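Local coordinates for protein Polyphosphate:AMP phosphotransferase (Pseudomonas aeruginosa PAO1, PDB 3CZP) that transfers phosphate from inorganic polyphosphate to AMP to make ADP, and less efficiently to GMP, with magnesium as cofactor, at residues Ala281-Arg286 with Thr485-Ile490; Arg319-Asp322 with Gln328-Ile331; Thr468-Asn473 with Arg479-Arg484. All coordinates share one frame; numbering follows the deposited sequence.

Contact 1: Ala281-Arg286 with Thr485-Ile490; sequences AAEQAR and TINDAI
Asn487 reaches from helix 475-496 to helix 273-292 and gives both amide hydrogens to one residue, Glu283. Its ND2 lies 2.9 Å from the backbone O of Glu283 and 2.8 Å from the carboxylate OE1 of Glu283. Both acceptors lie close to the amide plane, and both bonds are nearly straight, near 159°. The amide is therefore held against rotation. OE1 is met on its anti side, somewhat out of the carboxylate plane.

The charged groups form a network. The syn lone pair of Glu283 OE1 takes a second hydrogen from Arg286 NH1 at 3.0 Å, in a more bent bond tilted from the guanidinium plane. Across the contact, Arg286 NH2 makes a salt bridge to Asp488 OD1 at 2.9 Å. This oxygen lies near the guanidinium plane and also accepts from a water. Arg286 NE pairs with Glu491, so the guanidinium has three acidic partners.

Packing completes the contact. The Arg286 chain runs extended, with CG anti to the backbone N (chi1 -172°). This lays the guanidinium over Asn487, whose CB sits 3.4 Å above its centre.

The contact joins the first and last helices of the second PPK2 region. Their segments run at 36° to each other, with axes 9.9 Å apart. Asn487 also touches Leu287 and Leu290 of helix 273-292. Thr485 and Ile486 pack against Phe409 of strand 404-412, in the sheet.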
loop_
_atom_site.group_PDB
_atom_site.type_symbol
_atom_site.label_atom_id
_atom_site.label_comp_id
_atom_site.label_asym_id
_atom_site.label_seq_id
_atom_site.Cartn_x
_atom_site.Cartn_y
_atom_site.Cartn_z
ATOM N N ALA A 281 -26.049 -18.255 -20.294
ATOM C CA ALA A 281 -26.227 -17.037 -21.109
ATOM C C ALA A 281 -27.190 -16.018 -20.467
ATOM O O ALA A 281 -26.925 -14.818 -20.462
ATOM C CB ALA A 281 -26.720 -17.424 -22.540
ATOM N N ALA A 282 -28.315 -16.504 -19.953
ATOM C CA ALA A 282 -29.292 -15.620 -19.308
ATOM C C ALA A 282 -28.679 -14.956 -18.074
ATOM O O ALA A 282 -28.800 -13.739 -17.873
ATOM C CB ALA A 282 -30.578 -16.396 -18.928
ATOM N N GLU A 283 -28.005 -15.745 -17.252
ATOM C CA GLU A 283 -27.468 -15.194 -15.987
ATOM C C GLU A 283 -26.267 -14.239 -16.160
ATOM O O GLU A 283 -26.146 -13.239 -15.417
ATOM C CB GLU A 283 -27.165 -16.341 -14.983
ATOM C CG GLU A 283 -28.490 -17.133 -14.613
ATOM C CD GLU A 283 -29.508 -16.310 -13.835
ATOM O OE1 GLU A 283 -29.085 -15.444 -13.063
ATOM O OE2 GLU A 283 -30.726 -16.510 -13.977
ATOM N N GLN A 284 -25.414 -14.530 -17.141
ATOM C CA GLN A 284 -24.332 -13.631 -17.529
ATOM C C GLN A 284 -24.875 -12.263 -18.015
ATOM O O GLN A 284 -24.380 -11.212 -17.563
ATOM C CB GLN A 284 -23.440 -14.302 -18.562
ATOM C CG GLN A 284 -22.620 -15.464 -17.974
ATOM C CD GLN A 284 -21.807 -16.192 -19.016
ATOM O OE1 GLN A 284 -22.220 -16.297 -20.176
ATOM N NE2 GLN A 284 -20.624 -16.692 -18.615
ATOM N N ALA A 285 -25.910 -12.270 -18.861
ATOM C CA ALA A 285 -26.590 -11.023 -19.308
ATOM C C ALA A 285 -27.220 -10.254 -18.144
ATOM O O ALA A 285 -27.205 -8.997 -18.102
ATOM C CB ALA A 285 -27.666 -11.357 -20.377
ATOM N N ARG A 286 -27.792 -11.010 -17.200
ATOM C CA ARG A 286 -28.482 -10.426 -16.043
ATOM C C ARG A 286 -27.433 -9.746 -15.180
ATOM O O ARG A 286 -27.616 -8.605 -14.780
ATOM C CB ARG A 286 -29.211 -11.521 -15.253
ATOM C CG ARG A 286 -30.111 -11.025 -14.138
ATOM C CD ARG A 286 -30.786 -12.195 -13.493
ATOM N NE ARG A 286 -31.312 -11.899 -12.163
ATOM C CZ ARG A 286 -31.483 -12.817 -11.215
ATOM N NH1 ARG A 286 -31.133 -14.083 -11.419
ATOM N NH2 ARG A 286 -31.973 -12.474 -10.038
ATOM N N THR A 485 -26.976 -16.594 -7.785
ATOM C CA THR A 485 -26.872 -16.075 -6.436
ATOM C C THR A 485 -26.344 -14.651 -6.386
ATOM O O THR A 485 -26.880 -13.786 -5.652
ATOM C CB THR A 485 -25.968 -16.934 -5.553
ATOM O OG1 THR A 485 -26.433 -18.289 -5.527
ATOM C CG2 THR A 485 -25.944 -16.361 -4.109
ATOM N N ILE A 486 -25.257 -14.412 -7.090
ATOM C CA ILE A 486 -24.743 -13.066 -7.224
ATOM C C ILE A 486 -25.858 -12.123 -7.669
ATOM O O ILE A 486 -26.115 -11.136 -7.014
ATOM C CB ILE A 486 -23.522 -13.003 -8.162
ATOM C CG1 ILE A 486 -22.327 -13.718 -7.496
ATOM C CG2 ILE A 486 -23.093 -11.574 -8.468
ATOM C CD1 ILE A 486 -21.202 -13.917 -8.461
ATOM N N ASN A 487 -26.525 -12.464 -8.767
ATOM C CA ASN A 487 -27.601 -11.681 -9.324
ATOM C C ASN A 487 -28.760 -11.491 -8.355
ATOM O O ASN A 487 -29.277 -10.378 -8.240
ATOM C CB ASN A 487 -28.143 -12.355 -10.613
ATOM C CG ASN A 487 -27.124 -12.341 -11.791
ATOM O OD1 ASN A 487 -26.206 -11.527 -11.819
ATOM N ND2 ASN A 487 -27.321 -13.236 -12.773
ATOM N N ASP A 488 -29.201 -12.575 -7.694
ATOM C CA ASP A 488 -30.270 -12.447 -6.653
ATOM C C ASP A 488 -29.828 -11.441 -5.552
ATOM O O ASP A 488 -30.634 -10.644 -5.071
ATOM C CB ASP A 488 -30.582 -13.788 -5.955
ATOM C CG ASP A 488 -31.277 -14.782 -6.840
ATOM O OD1 ASP A 488 -31.761 -14.408 -7.935
ATOM O OD2 ASP A 488 -31.347 -15.968 -6.412
ATOM N N ALA A 489 -28.556 -11.511 -5.142
ATOM C CA ALA A 489 -28.033 -10.633 -4.079
ATOM C C ALA A 489 -28.003 -9.137 -4.472
ATOM O O ALA A 489 -28.362 -8.276 -3.681
ATOM C CB ALA A 489 -26.646 -11.112 -3.574
ATOM N N ILE A 490 -27.581 -8.831 -5.690
ATOM C CA ILE A 490 -27.620 -7.439 -6.214
ATOM C C ILE A 490 -29.066 -6.935 -6.344
ATOM O O ILE A 490 -29.385 -5.851 -5.883
ATOM C CB ILE A 490 -26.920 -7.306 -7.585
ATOM C CG1 ILE A 490 -25.431 -7.699 -7.508
ATOM C CG2 ILE A 490 -27.042 -5.884 -8.107
ATOM C CD1 ILE A 490 -24.728 -7.870 -8.900
HETATM O O HOH W 1 -33.446 -15.941 -9.633
#

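Contact 2: Arg319-Asp322 with Gln328-Ile331; sequences RVTD and QYHI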
loop_
_atom_site.group_PDB
_atom_site.type_symbol
_atom_site.label_atom_id
_atom_site.label_comp_id
_atom_site.label_asym_id
_atom_site.label_seq_id
_atom_site.Cartn_x
_atom_site.Cartn_y
_atom_site.Cartn_z
ATOM N N ARG A 319 -16.648 -18.049 -15.252
ATOM C CA ARG A 319 -17.966 -17.859 -15.881
ATOM C C ARG A 319 -18.643 -16.542 -15.384
ATOM O O ARG A 319 -19.486 -15.957 -16.087
ATOM C CB ARG A 319 -18.869 -19.069 -15.677
ATOM C CG ARG A 319 -18.398 -20.407 -16.344
ATOM C CD ARG A 319 -17.792 -20.160 -17.693
ATOM N NE ARG A 319 -17.138 -21.335 -18.253
ATOM C CZ ARG A 319 -15.945 -21.807 -17.894
ATOM N NH1 ARG A 319 -15.217 -21.212 -16.962
ATOM N NH2 ARG A 319 -15.467 -22.885 -18.501
ATOM N N VAL A 320 -18.268 -16.090 -14.191
ATOM C CA VAL A 320 -18.684 -14.752 -13.711
ATOM C C VAL A 320 -17.910 -13.684 -14.482
ATOM O O VAL A 320 -18.497 -12.730 -14.991
ATOM C CB VAL A 320 -18.416 -14.603 -12.182
ATOM C CG1 VAL A 320 -18.657 -13.134 -11.671
ATOM C CG2 VAL A 320 -19.259 -15.624 -11.434
ATOM N N THR A 321 -16.601 -13.835 -14.590
ATOM C CA THR A 321 -15.778 -12.794 -15.235
ATOM C C THR A 321 -16.143 -12.681 -16.712
ATOM O O THR A 321 -16.088 -11.587 -17.255
ATOM C CB THR A 321 -14.200 -12.991 -15.044
ATOM O OG1 THR A 321 -13.773 -14.226 -15.584
ATOM C CG2 THR A 321 -13.796 -12.965 -13.578
ATOM N N ASP A 322 -16.498 -13.815 -17.335
ATOM C CA ASP A 322 -16.894 -13.897 -18.762
ATOM C C ASP A 322 -18.054 -12.983 -19.079
ATOM O O ASP A 322 -18.194 -12.520 -20.205
ATOM C CB ASP A 322 -17.288 -15.340 -19.120
ATOM C CG ASP A 322 -16.082 -16.263 -19.449
ATOM O OD1 ASP A 322 -14.909 -15.823 -19.498
ATOM O OD2 ASP A 322 -16.337 -17.473 -19.711
ATOM N N GLN A 328 -13.967 -4.012 -14.885
ATOM C CA GLN A 328 -15.067 -4.006 -13.917
ATOM C C GLN A 328 -14.848 -4.837 -12.629
ATOM O O GLN A 328 -15.698 -4.819 -11.729
ATOM C CB GLN A 328 -16.337 -4.468 -14.623
ATOM C CG GLN A 328 -16.866 -3.486 -15.669
ATOM C CD GLN A 328 -18.119 -4.030 -16.370
ATOM O OE1 GLN A 328 -18.047 -4.967 -17.173
ATOM N NE2 GLN A 328 -19.259 -3.432 -16.085
ATOM N N TYR A 329 -13.756 -5.595 -12.550
ATOM C CA TYR A 329 -13.568 -6.529 -11.470
ATOM C C TYR A 329 -12.093 -6.622 -11.142
ATOM O O TYR A 329 -11.243 -6.122 -11.897
ATOM C CB TYR A 329 -14.222 -7.906 -11.749
ATOM C CG TYR A 329 -13.671 -8.604 -12.971
ATOM C CD1 TYR A 329 -12.391 -9.162 -12.949
ATOM C CD2 TYR A 329 -14.412 -8.694 -14.159
ATOM C CE1 TYR A 329 -11.871 -9.785 -14.030
ATOM C CE2 TYR A 329 -13.874 -9.332 -15.281
ATOM C CZ TYR A 329 -12.621 -9.877 -15.205
ATOM O OH TYR A 329 -12.037 -10.481 -16.270
ATOM N N HIS A 330 -11.824 -7.211 -9.968
ATOM C CA HIS A 330 -10.477 -7.396 -9.424
ATOM C C HIS A 330 -10.518 -8.739 -8.720
ATOM O O HIS A 330 -11.317 -8.905 -7.811
ATOM C CB HIS A 330 -10.166 -6.272 -8.446
ATOM C CG HIS A 330 -8.856 -6.426 -7.722
ATOM N ND1 HIS A 330 -7.674 -6.747 -8.369
ATOM C CD2 HIS A 330 -8.533 -6.240 -6.421
ATOM C CE1 HIS A 330 -6.685 -6.762 -7.493
ATOM N NE2 HIS A 330 -7.177 -6.465 -6.299
ATOM N N ILE A 331 -9.735 -9.719 -9.179
ATOM C CA ILE A 331 -9.708 -11.019 -8.547
ATOM C C ILE A 331 -8.458 -11.115 -7.685
ATOM O O ILE A 331 -7.351 -10.799 -8.155
ATOM C CB ILE A 331 -9.694 -12.143 -9.569
ATOM C CG1 ILE A 331 -10.862 -11.997 -10.573
ATOM C CG2 ILE A 331 -9.719 -13.490 -8.870
ATOM C CD1 ILE A 331 -10.766 -13.032 -11.673
HETATM O O HOH W 2 -13.595 -10.656 -18.564
#
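Thr321 of helix 313-321 lays its methyl over the ring of Tyr329. The CG2 atom is 3.8 Å from the centroid of the Tyr329 ring and 17° off the ring normal. This is a CH-pi contact over the face. The methyl is displaced toward the rim, on the side of CE1 and CZ. The body of the threonine follows it, with CB of Thr321 3.5 Å from CZ of Tyr329.

The torsions explain the fit. Thr321 has chi1 at 60°, which places OG1 between its backbone N and carbonyl carbon. From there the hydroxyl bonds back to the carbonyl O of Arg318 in the preceding turn. CG2 is then anti to the carbonyl carbon and points to the ring. Tyr329 has a similar chi1, 61°. Its CG sits between the backbone N and C, and the ring turns a face to Thr321. Ile331 of strand 330-333 has CG1 anti to its carbonyl carbon. Its chain continues extended, and CD1 reaches 3.6 Å from CG2 of Thr321. One methyl thus meets both an aromatic face and an aliphatic end.

At the phenol end, a water lies in the ring plane. It is 2.8 Å from OH of Tyr329 and 3.0 Å from the backbone O of Thr321, to which it can donate. The contact joins a helix to the next strand of the parallel sheet in a P-loop NTPase-type PPK2 domain. The second subunit packs its Pro69 on Thr321 and its Asn64 on Tyr329. Both lie in its first PPK2 region, consistent with the suggested role of the N-terminal domain in dimerization.

No hydrogen bond joins the segments directly. The direct contact is apolar, by CH-pi and methyl packing. The water adds a possible polar link between phenol and Thr321 carbonyl.

Contact 3: Thr468-Asn473 with Arg479-Arg484; sequences TLVEAN and RVKVLR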
loop_
_atom_site.group_PDB
_atom_site.type_symbol
_atom_site.label_atom_id
_atom_site.label_comp_id
_atom_site.label_asym_id
_atom_site.label_seq_id
_atom_site.Cartn_x
_atom_site.Cartn_y
_atom_site.Cartn_z
ATOM N N THR A 468 -23.738 -19.617 0.936
ATOM C CA THR A 468 -24.402 -20.408 -0.102
ATOM C C THR A 468 -23.587 -21.622 -0.332
ATOM O O THR A 468 -22.443 -21.519 -0.709
ATOM C CB THR A 468 -24.490 -19.651 -1.452
ATOM O OG1 THR A 468 -25.049 -18.365 -1.211
ATOM C CG2 THR A 468 -25.350 -20.441 -2.534
ATOM N N LEU A 469 -24.187 -22.772 -0.053
ATOM C CA LEU A 469 -23.564 -24.030 -0.305
ATOM C C LEU A 469 -23.884 -24.421 -1.764
ATOM O O LEU A 469 -25.052 -24.579 -2.135
ATOM C CB LEU A 469 -24.046 -25.092 0.728
ATOM C CG LEU A 469 -23.970 -24.690 2.214
ATOM C CD1 LEU A 469 -24.724 -25.659 3.124
ATOM C CD2 LEU A 469 -22.512 -24.456 2.715
ATOM N N VAL A 470 -22.840 -24.564 -2.580
ATOM C CA VAL A 470 -23.007 -24.911 -3.983
ATOM C C VAL A 470 -22.735 -26.409 -4.168
ATOM O O VAL A 470 -21.680 -26.892 -3.833
ATOM C CB VAL A 470 -22.093 -24.042 -4.878
ATOM C CG1 VAL A 470 -22.343 -24.355 -6.367
ATOM C CG2 VAL A 470 -22.301 -22.537 -4.575
ATOM N N GLU A 471 -23.725 -27.140 -4.634
ATOM C CA GLU A 471 -23.592 -28.582 -4.953
ATOM C C GLU A 471 -22.771 -28.630 -6.236
ATOM O O GLU A 471 -23.257 -28.248 -7.302
ATOM C CB GLU A 471 -24.962 -29.225 -5.182
ATOM C CG GLU A 471 -25.921 -29.235 -3.988
ATOM C CD GLU A 471 -26.663 -27.908 -3.770
ATOM O OE1 GLU A 471 -26.375 -26.889 -4.437
ATOM O OE2 GLU A 471 -27.528 -27.902 -2.893
ATOM N N ALA A 472 -21.510 -29.030 -6.129
ATOM C CA ALA A 472 -20.520 -28.734 -7.183
ATOM C C ALA A 472 -19.998 -29.938 -7.948
ATOM O O ALA A 472 -19.176 -29.792 -8.851
ATOM C CB ALA A 472 -19.360 -27.921 -6.574
ATOM N N ASN A 473 -20.534 -31.128 -7.670
ATOM C CA ASN A 473 -20.166 -32.324 -8.418
ATOM C C ASN A 473 -20.358 -32.169 -9.946
ATOM O O ASN A 473 -19.635 -32.792 -10.711
ATOM C CB ASN A 473 -20.990 -33.550 -7.967
ATOM C CG ASN A 473 -20.428 -34.247 -6.734
ATOM O OD1 ASN A 473 -19.507 -33.756 -6.111
ATOM N ND2 ASN A 473 -21.021 -35.421 -6.370
ATOM N N ARG A 479 -21.854 -23.666 -11.770
ATOM C CA ARG A 479 -21.636 -22.363 -12.407
ATOM C C ARG A 479 -22.869 -21.456 -12.440
ATOM O O ARG A 479 -22.790 -20.255 -12.126
ATOM C CB ARG A 479 -21.056 -22.512 -13.805
ATOM C CG ARG A 479 -19.608 -23.037 -13.849
ATOM C CD ARG A 479 -19.335 -23.616 -15.222
ATOM N NE ARG A 479 -18.004 -24.221 -15.283
ATOM C CZ ARG A 479 -17.556 -24.922 -16.333
ATOM N NH1 ARG A 479 -18.313 -25.066 -17.412
ATOM N NH2 ARG A 479 -16.338 -25.458 -16.322
ATOM N N VAL A 480 -24.002 -22.019 -12.834
ATOM C CA VAL A 480 -25.237 -21.245 -12.965
ATOM C C VAL A 480 -25.728 -20.794 -11.601
ATOM O O VAL A 480 -26.144 -19.672 -11.431
ATOM C CB VAL A 480 -26.328 -22.060 -13.739
ATOM C CG1 VAL A 480 -27.629 -21.299 -13.758
ATOM C CG2 VAL A 480 -25.797 -22.382 -15.168
ATOM N N LYS A 481 -25.646 -21.666 -10.612
ATOM C CA LYS A 481 -26.022 -21.320 -9.242
ATOM C C LYS A 481 -25.183 -20.139 -8.665
ATOM O O LYS A 481 -25.721 -19.220 -8.038
ATOM C CB LYS A 481 -25.922 -22.566 -8.363
ATOM C CG LYS A 481 -26.217 -22.327 -6.922
ATOM C CD LYS A 481 -26.426 -23.600 -6.152
ATOM C CE LYS A 481 -26.991 -23.315 -4.731
ATOM N NZ LYS A 481 -27.657 -24.506 -4.126
ATOM N N VAL A 482 -23.888 -20.130 -8.958
ATOM C CA VAL A 482 -22.998 -19.051 -8.518
ATOM C C VAL A 482 -23.459 -17.731 -9.130
ATOM O O VAL A 482 -23.662 -16.730 -8.425
ATOM C CB VAL A 482 -21.492 -19.356 -8.897
ATOM C CG1 VAL A 482 -20.668 -18.102 -8.834
ATOM C CG2 VAL A 482 -20.884 -20.449 -7.964
ATOM N N LEU A 483 -23.653 -17.743 -10.444
ATOM C CA LEU A 483 -24.092 -16.541 -11.138
ATOM C C LEU A 483 -25.475 -16.124 -10.608
ATOM O O LEU A 483 -25.667 -14.976 -10.230
ATOM C CB LEU A 483 -24.134 -16.756 -12.651
ATOM C CG LEU A 483 -22.849 -16.482 -13.451
ATOM C CD1 LEU A 483 -22.853 -17.367 -14.672
ATOM C CD2 LEU A 483 -22.733 -15.022 -13.855
ATOM N N ARG A 484 -26.412 -17.062 -10.525
ATOM C CA ARG A 484 -27.772 -16.700 -10.089
ATOM C C ARG A 484 -27.800 -16.066 -8.688
ATOM O O ARG A 484 -28.554 -15.138 -8.444
ATOM C CB ARG A 484 -28.657 -17.889 -10.084
ATOM C CG ARG A 484 -30.130 -17.572 -9.952
ATOM C CD ARG A 484 -30.934 -18.849 -10.034
ATOM N NE ARG A 484 -31.098 -19.379 -11.381
ATOM C CZ ARG A 484 -30.675 -20.579 -11.812
ATOM N NH1 ARG A 484 -30.941 -20.957 -13.053
ATOM N NH2 ARG A 484 -29.941 -21.383 -11.033
#
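Lys481 has CG anti to its backbone N (chi1 177°), and the rest of its chain is extended. This carries NZ from helix 475-496 across to strand 467-471. Glu471 bends at chi2 (81°), which brings its carboxylate to the ammonium group.

The two ends form a salt bridge, with Lys481 NZ 2.7 Å from Glu471 OE1. The lysine uses the syn lone pair of that oxygen. A weak second bond runs from Lys481 NZ to the backbone O of Leu469, at 3.3 Å. The ammonium thus has one charged acceptor and one neutral acceptor on the strand. Glu471 is buried, and the pairing probably offsets the cost of placing its charge there.

The lysine methylenes add apolar contact. Thr468 CG2 lies 4.0 Å from Lys481 CE, and Val470 CG1 lies 4.2 Å from Lys481 CD. Both strand side chains lie alongside the lysine chain and run the opposite way. Deeper in, CG2 of Val470 meets CG2 of Val482 at 4.2 Å.

The segments run nearly antiparallel, at 157°, with axes 8.6 Å apart. They belong to the last strand of the 2-3-1-4-5 parallel sheet and the helix that follows it, in an alpha/beta fold of P-loop NTPase type. The strand is outermost within this chain and bonds through its backbone to strand 404-412. Val480 and Leu483 of the helix pack on helix 273-292.

How the contacts relate
All three contacts lie in the second PPK2 region. The N-terminal domain seems to be inactive, so this domain is probably the catalytic one. Contacts 1 and 3 share helix 475-496, and their centres are about 12 Å apart. They meet where Glu283 packs on Leu483 and Arg484. The centre of contact 2 is about 13 Å from that of contact 1 and about 16 Å from that of contact 3. Gln284 NE2 is 2.9 Å from Arg319 O, a probable hydrogen bond between contacts 1 and 2. Val320 packs on both Ile486 and Val482 and so links all three. Contacts 2 and 3 involve the outermost strands, within this chain, of one parallel sheet.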